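PDB 7CVW: O-methyltransferase family 3 from Niastella koreensis, which catalyses the magnesium-dependent transfer of a methyl group from S-adenosyl-L-methionine to catechol-like compounds, giving meta- and para-methylated products in equal proportion. Local coordinates for residues F48-A53 against T72-R77; A58-E63 against N82-T87; L64-G69 against A96-N101; D134-D139 against P158-V163. All coordinates share one frame; numbering follows the deposited sequence.

Contact 1. Residues F48-A53 against T72-R77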
# COMPACT_ATOMS: atom_id res chain seq x y z
N PHE A 48 -3.78 -4.66 5.66
CA PHE A 48 -3.48 -3.84 4.46
C PHE A 48 -4.49 -4.12 3.35
O PHE A 48 -5.05 -3.17 2.78
CB PHE A 48 -2.04 -4.10 4.04
CG PHE A 48 -1.60 -3.37 2.79
CD1 PHE A 48 -1.77 -2.01 2.67
CD2 PHE A 48 -0.95 -4.04 1.77
CE1 PHE A 48 -1.33 -1.32 1.54
CE2 PHE A 48 -0.48 -3.34 0.67
CZ PHE A 48 -0.70 -1.99 0.54
N LEU A 49 -4.78 -5.40 3.07
CA LEU A 49 -5.77 -5.78 2.03
C LEU A 49 -7.13 -5.19 2.40
O LEU A 49 -7.84 -4.71 1.50
CB LEU A 49 -5.82 -7.30 1.91
CG LEU A 49 -4.59 -7.97 1.29
CD1 LEU A 49 -4.77 -9.47 1.22
CD2 LEU A 49 -4.29 -7.44 -0.12
N GLN A 50 -7.49 -5.22 3.68
CA GLN A 50 -8.79 -4.67 4.14
C GLN A 50 -8.81 -3.17 3.86
O GLN A 50 -9.83 -2.66 3.37
CB GLN A 50 -9.01 -4.99 5.61
CG GLN A 50 -10.38 -4.56 6.10
CD GLN A 50 -10.51 -4.93 7.56
OE1 GLN A 50 -10.01 -4.21 8.43
NE2 GLN A 50 -11.15 -6.06 7.84
N LEU A 51 -7.74 -2.47 4.18
CA LEU A 51 -7.67 -1.01 3.95
C LEU A 51 -7.75 -0.70 2.46
O LEU A 51 -8.38 0.29 2.09
CB LEU A 51 -6.37 -0.48 4.57
CG LEU A 51 -6.34 -0.50 6.09
CD1 LEU A 51 -4.96 -0.16 6.60
CD2 LEU A 51 -7.34 0.48 6.69
N LEU A 52 -7.09 -1.47 1.63
CA LEU A 52 -7.15 -1.25 0.16
C LEU A 52 -8.60 -1.44 -0.30
O LEU A 52 -9.06 -0.66 -1.12
CB LEU A 52 -6.20 -2.22 -0.55
CG LEU A 52 -4.72 -1.93 -0.41
CD1 LEU A 52 -3.89 -3.05 -1.02
CD2 LEU A 52 -4.31 -0.61 -1.01
N ALA A 53 -9.30 -2.45 0.21
CA ALA A 53 -10.71 -2.68 -0.18
C ALA A 53 -11.56 -1.46 0.24
O ALA A 53 -12.40 -1.03 -0.54
CB ALA A 53 -11.21 -3.96 0.44
N THR A 72 -9.54 -13.91 2.78
CA THR A 72 -10.96 -13.74 2.42
C THR A 72 -11.71 -13.00 3.53
O THR A 72 -12.48 -12.05 3.26
CB THR A 72 -11.58 -15.11 2.15
OG1 THR A 72 -10.60 -15.91 1.46
CG2 THR A 72 -12.87 -14.94 1.39
N ILE A 73 -11.51 -13.42 4.77
CA ILE A 73 -12.22 -12.79 5.92
C ILE A 73 -11.80 -11.32 6.05
O ILE A 73 -12.67 -10.47 6.25
CB ILE A 73 -11.94 -13.58 7.21
CG1 ILE A 73 -12.64 -14.94 7.13
CG2 ILE A 73 -12.36 -12.80 8.44
CD1 ILE A 73 -12.14 -15.97 8.12
N TRP A 74 -10.50 -11.03 6.02
CA TRP A 74 -10.00 -9.63 6.10
C TRP A 74 -10.67 -8.78 5.02
O TRP A 74 -11.23 -7.70 5.32
CB TRP A 74 -8.48 -9.62 5.94
CG TRP A 74 -7.70 -9.88 7.19
CD1 TRP A 74 -6.95 -10.97 7.49
CD2 TRP A 74 -7.56 -8.97 8.29
NE1 TRP A 74 -6.33 -10.80 8.69
CE2 TRP A 74 -6.69 -9.58 9.21
CE3 TRP A 74 -8.06 -7.70 8.57
CZ2 TRP A 74 -6.33 -8.97 10.42
CZ3 TRP A 74 -7.73 -7.10 9.76
CH2 TRP A 74 -6.84 -7.71 10.65
N MET A 75 -10.67 -9.21 3.76
CA MET A 75 -11.26 -8.37 2.68
C MET A 75 -12.78 -8.32 2.78
O MET A 75 -13.33 -7.24 2.58
CB MET A 75 -10.84 -8.86 1.29
CG MET A 75 -9.36 -8.67 1.07
SD MET A 75 -8.86 -9.12 -0.62
CE MET A 75 -9.04 -10.89 -0.56
N ALA A 76 -13.47 -9.43 3.06
CA ALA A 76 -14.96 -9.45 3.06
C ALA A 76 -15.49 -8.53 4.17
O ALA A 76 -16.58 -7.93 4.00
CB ALA A 76 -15.45 -10.85 3.25
N ARG A 77 -14.72 -8.35 5.24
CA ARG A 77 -15.14 -7.43 6.33
C ARG A 77 -15.13 -5.96 5.88
O ARG A 77 -15.74 -5.16 6.61
CB ARG A 77 -14.27 -7.66 7.55
CG ARG A 77 -14.72 -8.90 8.31
CD ARG A 77 -13.79 -9.30 9.42
NE ARG A 77 -14.38 -10.34 10.22
CZ ARG A 77 -13.76 -10.99 11.21
NH1 ARG A 77 -12.51 -10.70 11.53
NH2 ARG A 77 -14.43 -11.91 11.89

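Contact 2. Residues A58-E63 against N82-T87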
# COMPACT_ATOMS: atom_id res chain seq x y z
N ALA A 58 -15.00 -0.94 -2.11
CA ALA A 58 -15.33 -2.20 -2.78
C ALA A 58 -16.72 -2.68 -2.36
O ALA A 58 -17.04 -2.73 -1.17
CB ALA A 58 -14.28 -3.24 -2.51
N LYS A 59 -17.52 -3.02 -3.36
CA LYS A 59 -18.81 -3.73 -3.19
C LYS A 59 -18.71 -5.15 -3.78
O LYS A 59 -19.51 -6.02 -3.38
CB LYS A 59 -19.93 -2.94 -3.87
CG LYS A 59 -21.28 -3.64 -3.87
CD LYS A 59 -22.39 -2.94 -4.64
CE LYS A 59 -23.65 -3.77 -4.64
NZ LYS A 59 -24.69 -3.14 -5.48
N ASN A 60 -17.79 -5.37 -4.72
CA ASN A 60 -17.63 -6.65 -5.44
C ASN A 60 -16.14 -6.97 -5.50
O ASN A 60 -15.37 -6.22 -6.10
CB ASN A 60 -18.26 -6.60 -6.83
CG ASN A 60 -19.78 -6.62 -6.73
OD1 ASN A 60 -20.36 -7.61 -6.31
ND2 ASN A 60 -20.41 -5.51 -7.07
N ILE A 61 -15.75 -8.06 -4.86
CA ILE A 61 -14.32 -8.45 -4.76
C ILE A 61 -14.16 -9.85 -5.34
O ILE A 61 -15.07 -10.71 -5.12
CB ILE A 61 -13.79 -8.36 -3.32
CG1 ILE A 61 -13.83 -6.91 -2.80
CG2 ILE A 61 -12.38 -8.93 -3.24
CD1 ILE A 61 -13.51 -6.81 -1.35
N LEU A 62 -13.09 -10.07 -6.09
CA LEU A 62 -12.72 -11.40 -6.63
C LEU A 62 -11.40 -11.80 -6.02
O LEU A 62 -10.46 -11.00 -6.07
CB LEU A 62 -12.60 -11.36 -8.15
CG LEU A 62 -12.11 -12.62 -8.86
CD1 LEU A 62 -13.04 -13.81 -8.65
CD2 LEU A 62 -12.00 -12.35 -10.33
N GLU A 63 -11.31 -13.03 -5.52
CA GLU A 63 -10.04 -13.58 -4.99
C GLU A 63 -9.72 -14.89 -5.70
O GLU A 63 -10.63 -15.72 -5.90
CB GLU A 63 -10.15 -13.81 -3.49
CG GLU A 63 -9.00 -14.59 -2.90
CD GLU A 63 -9.14 -14.71 -1.39
OE1 GLU A 63 -10.07 -15.45 -0.94
OE2 GLU A 63 -8.35 -14.06 -0.66
N ASN A 82 -24.68 -5.53 1.37
CA ASN A 82 -25.15 -6.02 0.04
C ASN A 82 -23.96 -6.32 -0.88
O ASN A 82 -24.19 -6.56 -2.09
CB ASN A 82 -26.12 -5.04 -0.63
CG ASN A 82 -25.52 -3.71 -1.03
OD1 ASN A 82 -24.42 -3.34 -0.62
ND2 ASN A 82 -26.27 -2.93 -1.79
N GLY A 83 -22.73 -6.27 -0.34
CA GLY A 83 -21.51 -6.53 -1.12
C GLY A 83 -21.25 -8.02 -1.24
O GLY A 83 -21.86 -8.81 -0.51
N ARG A 84 -20.37 -8.41 -2.15
CA ARG A 84 -20.09 -9.83 -2.43
C ARG A 84 -18.60 -10.02 -2.66
O ARG A 84 -17.95 -9.13 -3.25
CB ARG A 84 -20.89 -10.30 -3.65
CG ARG A 84 -22.40 -10.28 -3.47
CD ARG A 84 -22.88 -11.31 -2.46
NE ARG A 84 -24.33 -11.27 -2.27
CZ ARG A 84 -24.99 -10.56 -1.35
NH1 ARG A 84 -24.35 -9.79 -0.48
NH2 ARG A 84 -26.31 -10.63 -1.31
N LEU A 85 -18.09 -11.15 -2.21
CA LEU A 85 -16.73 -11.60 -2.56
C LEU A 85 -16.84 -13.01 -3.15
O LEU A 85 -17.42 -13.91 -2.53
CB LEU A 85 -15.85 -11.55 -1.31
CG LEU A 85 -14.35 -11.77 -1.55
CD1 LEU A 85 -13.55 -11.10 -0.45
CD2 LEU A 85 -14.02 -13.24 -1.63
N ILE A 86 -16.31 -13.18 -4.34
CA ILE A 86 -16.21 -14.51 -5.00
C ILE A 86 -14.75 -14.97 -4.87
O ILE A 86 -13.87 -14.20 -5.19
CB ILE A 86 -16.66 -14.41 -6.46
CG1 ILE A 86 -18.12 -13.94 -6.56
CG2 ILE A 86 -16.44 -15.74 -7.14
CD1 ILE A 86 -18.59 -13.68 -7.98
N THR A 87 -14.51 -16.16 -4.33
CA THR A 87 -13.12 -16.67 -4.17
C THR A 87 -13.04 -18.02 -4.86
O THR A 87 -14.00 -18.82 -4.73
CB THR A 87 -12.74 -16.65 -2.69
OG1 THR A 87 -11.35 -17.03 -2.55
CG2 THR A 87 -13.62 -17.54 -1.85

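Contact 3. Residues L64-G69 against A96-N101. With SAH (S-adenosyl-L-homocysteine), chain E.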
# COMPACT_ATOMS: atom_id res chain seq x y z
N LEU A 64 -8.47 -15.07 -6.09
CA LEU A 64 -7.98 -16.36 -6.64
C LEU A 64 -7.10 -16.96 -5.56
O LEU A 64 -6.08 -16.34 -5.23
CB LEU A 64 -7.17 -16.13 -7.91
CG LEU A 64 -7.93 -15.86 -9.19
CD1 LEU A 64 -8.99 -14.81 -9.04
CD2 LEU A 64 -6.97 -15.47 -10.31
N GLY A 65 -7.48 -18.12 -5.07
CA GLY A 65 -6.69 -18.83 -4.06
C GLY A 65 -7.23 -18.54 -2.67
O GLY A 65 -6.84 -17.54 -2.05
N THR A 66 -8.08 -19.41 -2.16
CA THR A 66 -8.77 -19.19 -0.86
C THR A 66 -7.95 -19.74 0.31
O THR A 66 -7.90 -19.08 1.37
CB THR A 66 -10.14 -19.86 -0.91
OG1 THR A 66 -10.76 -19.62 -2.18
CG2 THR A 66 -11.03 -19.41 0.22
N LEU A 67 -7.38 -20.92 0.13
CA LEU A 67 -6.74 -21.66 1.24
C LEU A 67 -7.80 -21.87 2.34
O LEU A 67 -8.76 -22.51 2.04
CB LEU A 67 -5.46 -20.97 1.74
CG LEU A 67 -4.60 -21.82 2.68
CD1 LEU A 67 -4.01 -23.00 1.95
CD2 LEU A 67 -3.49 -20.95 3.23
N ALA A 68 -7.59 -21.34 3.54
CA ALA A 68 -8.56 -21.50 4.65
C ALA A 68 -9.45 -20.25 4.78
O ALA A 68 -10.21 -20.16 5.74
CB ALA A 68 -7.79 -21.79 5.92
N GLY A 69 -9.34 -19.30 3.86
CA GLY A 69 -10.20 -18.10 3.86
C GLY A 69 -9.68 -16.99 4.76
O GLY A 69 -10.47 -16.09 5.06
N ALA A 96 -13.66 -26.68 1.47
CA ALA A 96 -14.57 -27.12 2.57
C ALA A 96 -14.11 -26.46 3.89
O ALA A 96 -14.98 -26.05 4.70
CB ALA A 96 -14.60 -28.62 2.71
N VAL A 97 -12.80 -26.41 4.12
CA VAL A 97 -12.23 -25.78 5.33
C VAL A 97 -12.53 -24.29 5.31
O VAL A 97 -13.02 -23.78 6.35
CB VAL A 97 -10.74 -26.07 5.46
CG1 VAL A 97 -10.10 -25.24 6.57
CG2 VAL A 97 -10.54 -27.55 5.69
N ALA A 98 -12.29 -23.62 4.18
CA ALA A 98 -12.59 -22.20 4.05
C ALA A 98 -14.09 -21.98 4.32
O ALA A 98 -14.46 -20.96 4.95
CB ALA A 98 -12.17 -21.69 2.70
N GLN A 99 -14.96 -22.85 3.81
CA GLN A 99 -16.42 -22.61 3.96
C GLN A 99 -16.78 -22.62 5.46
O GLN A 99 -17.53 -21.72 5.89
CB GLN A 99 -17.24 -23.66 3.23
CG GLN A 99 -18.73 -23.38 3.33
CD GLN A 99 -19.13 -22.19 2.49
OE1 GLN A 99 -18.93 -22.20 1.28
NE2 GLN A 99 -19.64 -21.15 3.13
N LYS A 100 -16.23 -23.55 6.22
CA LYS A 100 -16.48 -23.63 7.68
C LYS A 100 -15.98 -22.34 8.34
O LYS A 100 -16.66 -21.80 9.24
CB LYS A 100 -15.79 -24.84 8.30
CG LYS A 100 -16.09 -25.07 9.77
CD LYS A 100 -15.54 -26.39 10.28
CE LYS A 100 -15.02 -26.30 11.70
NZ LYS A 100 -15.25 -27.56 12.45
N ASN A 101 -14.82 -21.84 7.91
CA ASN A 101 -14.19 -20.65 8.53
C ASN A 101 -15.00 -19.39 8.20
O ASN A 101 -15.15 -18.50 9.07
CB ASN A 101 -12.73 -20.55 8.09
CG ASN A 101 -11.87 -21.69 8.59
OD1 ASN A 101 -12.18 -22.34 9.60
ND2 ASN A 101 -10.73 -21.88 7.95
N SAH E . -5.07 -16.07 -0.21
CA SAH E . -4.88 -17.12 0.82
CB SAH E . -3.71 -18.05 0.43
CG SAH E . -3.88 -18.75 -0.87
SD SAH E . -2.62 -20.08 -0.88
C SAH E . -4.60 -16.40 2.14
O SAH E . -5.20 -16.75 3.09
OXT SAH E . -3.78 -15.55 2.10
C5' SAH E . -2.80 -20.68 -2.59
C4' SAH E . -4.11 -21.39 -2.79
O4' SAH E . -4.29 -21.52 -4.21
C3' SAH E . -4.21 -22.83 -2.23
O3' SAH E . -5.34 -23.01 -1.41
C2' SAH E . -4.28 -23.71 -3.48
O2' SAH E . -5.03 -24.88 -3.31
C1' SAH E . -4.93 -22.74 -4.45
N9 SAH E . -4.77 -23.08 -5.85
C8 SAH E . -3.76 -23.78 -6.43
N7 SAH E . -3.93 -23.95 -7.71
C5 SAH E . -5.13 -23.33 -7.99
C6 SAH E . -5.86 -23.16 -9.18
N6 SAH E . -5.49 -23.64 -10.35
N1 SAH E . -7.02 -22.50 -9.10
C2 SAH E . -7.40 -22.03 -7.92
N3 SAH E . -6.81 -22.14 -6.74
C4 SAH E . -5.65 -22.79 -6.85

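Contact 4. Residues D134-D139 against P158-V163. With MG (magnesium ion), chain C; SAH (S-adenosyl-L-homocysteine), chain E.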
# COMPACT_ATOMS: atom_id res chain seq x y z
N ASP A 134 -14.39 -4.41 -8.05
CA ASP A 134 -13.73 -3.17 -7.58
C ASP A 134 -12.29 -3.51 -7.18
O ASP A 134 -11.42 -2.62 -7.30
CB ASP A 134 -14.51 -2.61 -6.40
CG ASP A 134 -15.94 -2.29 -6.77
OD1 ASP A 134 -16.11 -1.50 -7.71
OD2 ASP A 134 -16.88 -2.90 -6.20
N MET A 135 -12.07 -4.73 -6.68
CA MET A 135 -10.75 -5.20 -6.22
C MET A 135 -10.61 -6.68 -6.56
O MET A 135 -11.60 -7.42 -6.43
CB MET A 135 -10.57 -4.97 -4.73
CG MET A 135 -9.22 -5.38 -4.23
SD MET A 135 -9.04 -4.86 -2.51
CE MET A 135 -7.55 -5.71 -1.99
N ILE A 136 -9.42 -7.07 -7.02
CA ILE A 136 -9.11 -8.47 -7.41
C ILE A 136 -7.81 -8.84 -6.73
O ILE A 136 -6.83 -8.07 -6.89
CB ILE A 136 -9.05 -8.64 -8.94
CG1 ILE A 136 -10.35 -8.15 -9.59
CG2 ILE A 136 -8.75 -10.09 -9.30
CD1 ILE A 136 -10.39 -8.23 -11.08
N PHE A 137 -7.81 -9.94 -5.99
CA PHE A 137 -6.61 -10.46 -5.29
C PHE A 137 -6.21 -11.75 -5.97
O PHE A 137 -6.93 -12.74 -5.87
CB PHE A 137 -6.86 -10.60 -3.79
CG PHE A 137 -5.67 -11.04 -2.98
CD1 PHE A 137 -4.44 -10.41 -3.14
CD2 PHE A 137 -5.76 -12.06 -2.04
CE1 PHE A 137 -3.35 -10.81 -2.39
CE2 PHE A 137 -4.66 -12.45 -1.29
CZ PHE A 137 -3.47 -11.80 -1.45
N ILE A 138 -5.08 -11.73 -6.66
CA ILE A 138 -4.48 -12.91 -7.34
C ILE A 138 -3.50 -13.58 -6.38
O ILE A 138 -2.45 -12.99 -6.07
CB ILE A 138 -3.79 -12.50 -8.64
CG1 ILE A 138 -4.77 -11.78 -9.56
CG2 ILE A 138 -3.17 -13.73 -9.28
CD1 ILE A 138 -4.14 -11.31 -10.85
N ASP A 139 -3.85 -14.77 -5.91
CA ASP A 139 -3.01 -15.45 -4.89
C ASP A 139 -3.18 -16.96 -4.99
O ASP A 139 -3.16 -17.62 -3.96
CB ASP A 139 -3.33 -14.93 -3.50
CG ASP A 139 -2.23 -15.29 -2.52
OD1 ASP A 139 -1.05 -15.46 -3.01
OD2 ASP A 139 -2.55 -15.41 -1.28
N PRO A 158 -12.61 0.74 -15.14
CA PRO A 158 -11.64 1.80 -14.84
C PRO A 158 -11.59 2.06 -13.33
O PRO A 158 -12.65 2.23 -12.72
CB PRO A 158 -12.21 2.99 -15.63
CG PRO A 158 -12.92 2.32 -16.79
CD PRO A 158 -13.61 1.15 -16.14
N GLY A 159 -10.39 1.99 -12.74
CA GLY A 159 -10.18 2.23 -11.30
C GLY A 159 -10.11 0.95 -10.48
O GLY A 159 -9.81 1.04 -9.28
N THR A 160 -10.42 -0.20 -11.05
CA THR A 160 -10.26 -1.49 -10.34
C THR A 160 -8.82 -1.61 -9.86
O THR A 160 -7.89 -1.31 -10.63
CB THR A 160 -10.59 -2.68 -11.24
OG1 THR A 160 -11.99 -2.68 -11.53
CG2 THR A 160 -10.17 -3.99 -10.60
N LEU A 161 -8.65 -2.08 -8.63
CA LEU A 161 -7.34 -2.39 -8.03
C LEU A 161 -7.13 -3.89 -8.17
O LEU A 161 -7.98 -4.66 -7.67
CB LEU A 161 -7.33 -1.99 -6.56
CG LEU A 161 -6.09 -2.41 -5.79
CD1 LEU A 161 -4.86 -1.70 -6.31
CD2 LEU A 161 -6.30 -2.14 -4.30
N ILE A 162 -6.00 -4.27 -8.76
CA ILE A 162 -5.57 -5.68 -8.86
C ILE A 162 -4.31 -5.81 -8.03
O ILE A 162 -3.36 -5.03 -8.22
CB ILE A 162 -5.34 -6.13 -10.32
CG1 ILE A 162 -6.57 -5.87 -11.17
CG2 ILE A 162 -4.95 -7.60 -10.34
CD1 ILE A 162 -6.34 -5.94 -12.66
N VAL A 163 -4.33 -6.74 -7.09
CA VAL A 163 -3.20 -7.04 -6.18
C VAL A 163 -2.76 -8.47 -6.46
O VAL A 163 -3.65 -9.35 -6.55
CB VAL A 163 -3.63 -6.89 -4.71
CG1 VAL A 163 -2.48 -7.21 -3.77
CG2 VAL A 163 -4.18 -5.51 -4.44
MG MG C . 0.08 -15.72 -0.93
N SAH E . -5.07 -16.07 -0.21
CA SAH E . -4.88 -17.12 0.82
CB SAH E . -3.71 -18.05 0.43
CG SAH E . -3.88 -18.75 -0.87
SD SAH E . -2.62 -20.08 -0.88
C SAH E . -4.60 -16.40 2.14
O SAH E . -5.20 -16.75 3.09
OXT SAH E . -3.78 -15.55 2.10
C5' SAH E . -2.80 -20.68 -2.59
C4' SAH E . -4.11 -21.39 -2.79
O4' SAH E . -4.29 -21.52 -4.21
C3' SAH E . -4.21 -22.83 -2.23
O3' SAH E . -5.34 -23.01 -1.41
C2' SAH E . -4.28 -23.71 -3.48
O2' SAH E . -5.03 -24.88 -3.31
C1' SAH E . -4.93 -22.74 -4.45
N9 SAH E . -4.77 -23.08 -5.85
C8 SAH E . -3.76 -23.78 -6.43
N7 SAH E . -3.93 -23.95 -7.71
C5 SAH E . -5.13 -23.33 -7.99
C6 SAH E . -5.86 -23.16 -9.18
N6 SAH E . -5.49 -23.64 -10.35
N1 SAH E . -7.02 -22.50 -9.10
C2 SAH E . -7.40 -22.03 -7.92
N3 SAH E . -6.81 -22.14 -6.74
C4 SAH E . -5.65 -22.79 -6.85
O HOH W 1 -11.44 0.20 -7.29
O HOH W 2 -0.92 -15.85 1.24
O HOH W 3 -0.08 -18.09 -1.69

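Contact 1. Residues F48-A53 against T72-R77
Gln50 reaches from helix 43-55 across to Trp74 on helix 70-76, two helices packed side by side on one flank of the Rossmann-like sheet of a class I methyltransferase. The axes of their short segments run roughly parallel, 8.0 Å apart at the closest and inclined at 29°, and the backbones come nearest at Gln50 and Met75. The glutamine spans the gap because its CG lies anti to the backbone N and the chain stays extended beyond it. Its side chain crosses that of Trp74 at about a right angle, with the amide and indole planes 61° apart. The amide meets the benzo rim of the indole, not its face: CD lies in the ring plane beyond the edge, and NE2 is 3.6 Å from Trp74 CE3. Arg77 adds its aliphatic root, with CB 3.5 Å from Gln50 NE2, while its guanidinium leads away to a salt bridge with Asp21 and lays one face over Ile73 CG2.

Deeper in, Leu49 and Met75 close the interface through carbons alone, Leu49 CB standing 3.9 Å from Met75 CG. Both side chains continue to Phe137, and Met75 also to Met135, so this apolar layer rests on strand 133-138. On its far flank helix 43-55 packs against the second subunit, where Phe48 touches Leu204 of that chain. The one hydrogen bond between the segments runs from Gln50 NE2 to Trp74 O at 3.0 Å, arriving in the carbonyl plane on a lone pair with an N-H...O angle of 148°.

Contact 2. Residues A58-E63 against N82-T87
Glu63 and Thr87 lie side by side and point the same way toward the C-terminal ends of two parallel strands, joined by a short bond from Thr87 OG1 to Glu63 OE1 of 2.6 Å. The hydroxyl meets the anti lone pair of the carboxylate oxygen, the one turned away from OE2. Thr87 OG1 stands anti to the backbone N (chi1 -175°), which brings it alongside the extended glutamate. Neither carboxylate oxygen lacks a partner: OE1 is also bonded to Thr72 OG1, and OE2 to Ser71 OG. Thr87 OG1 in turn is bonded to Thr66 OG1, so this buried charge is held by a network of hydroxyls beside the bound S-adenosyl-L-homocysteine, which would be expected to steady it as a carboxylate.

The backbones are paired by four bonds in parallel register, all 2.8 to 2.9 Å long: Lys59 O accepts from Arg84 N, Arg84 O from Ile61 N, Ile61 O from Ile86 N, and Ile86 O from Glu63 N. Arg84 also folds back at chi2 (-68°), and its NH1 gives a bond of 2.7 Å to Gly83 O from well above the carbonyl plane.

On the face shared with Glu63, Ile61 CG2 meets Leu85 CD1 at 3.7 Å. On the other face Leu62 CD1 approaches Ile86 CG2 at 4.2 Å. The strand axes are 4.7 Å apart and only 14° from parallel, and helix 70-76 links the two strands: this is the first beta-alpha-beta unit of the Rossmann-like methyltransferase fold, with its acidic strand end at the cofactor pocket.

Contact 3. Residues L64-G69 against A96-N101
Asn101 donates from ND2 to Ala68 O, joining helix 92-104 to the cofactor loop by a bond of 2.8 Å. It is almost straight, with an N-H...O angle of 173°, and it uses a lone pair in the carbonyl plane while the oxygen lies within 1° of the asparagine amide plane. The amide is thus fixed in rotation, the more so because ND2 also reaches Ser30 OG and OD1 accepts from Arg104. Ala98 CB presses into the bend of the loop, 3.6 Å from Thr66 CG2 and equally close to Leu67 O. Thr66 turns that methyl to the helix by holding it anti to its own backbone N. Ala68 CB meets Val97 CG1 more loosely, at 4.2 Å.

Behind this layer the loop makes a type II' turn from Thr66 to Gly69, closed by Gly69 N on Thr66 O at 2.9 Å. Its other side faces S-adenosyl-L-homocysteine: Gly65 O accepts from the ligand N at 2.9 Å, and Leu67 CB lies 3.6 Å from the ligand CB. Glu89 holds the turn through Leu67 N and also binds the ligand, while Thr66 OG1 is bonded to Thr87 OG1.

The loop, the glycine-containing turn of class I methyltransferases, leaves strand 60-64 and enters helix 70-76 after Gly69 at the N-cap; helix 22-34 covers Ala68 and Val97, and strand 111-115 packs against Ala98.

Contact 4. Residues D134-D139 against P158-V163
Phe137 meets Val163 across two neighbouring strands, its ring carbon CD1 3.8 Å from Val163 CG1 as the side chains pass at a slant. One ring face is covered by Asp139 CB, 3.5 Å above the plane and shifted toward the rim. The ring's CE2 lies 3.8 Å from the ligand N of S-adenosyl-L-homocysteine, which approaches obliquely. Leu49 and Met75 also pack on this phenylalanine.

On the same side of the sheet, Met135, extended with CG anti to N (chi1 -178°), brings CE to Val163 CG2. Ile138 CD1 and Ile162 CG2 touch at 3.8 Å, facing helix 145-154. Strand 133-138 is the middle strand of the Rossmann-like sheet and 160-165 its parallel neighbour, 11° apart in direction, paired by four backbone bonds from Leu161 N to Asp134 O through to Ile138 N on Val163 O at 2.8 Å. At the N-terminal end of the pair, where both chains turn a corner, water 1 donates to Asp134 O and Gly159 O.

Just beyond the other end, Asp139 OD1 binds magnesium at 2.4 Å, beside Asp165, Asn166 and two waters. Asp139 OD2 is more distant from the metal, at 2.7 Å, and also accepts from the ligand N at 2.8 Å.

Contact 2 and contact 4 lie in one sheet, their centres about 11 Å apart, because strands 60-64 and 133-138 are neighbours in it: Leu62 O and Phe137 N are 2.8 Å apart. Contact 1 packs helices 43-55 and 70-76 against these strands, its centre about 10 Å from that of contact 2 and about 12 Å from that of contact 4. Along the chain, contacts 1, 2 and 3 interlock, their segments alternating, whereas contact 4 opens after all three have closed. Contacts 3 and 4 lie on opposite sides of the chain's centre, about 19 Å between centres, yet both touch S-adenosyl-L-homocysteine; the ligand therefore bridges the early loop and the metal-bearing strand end.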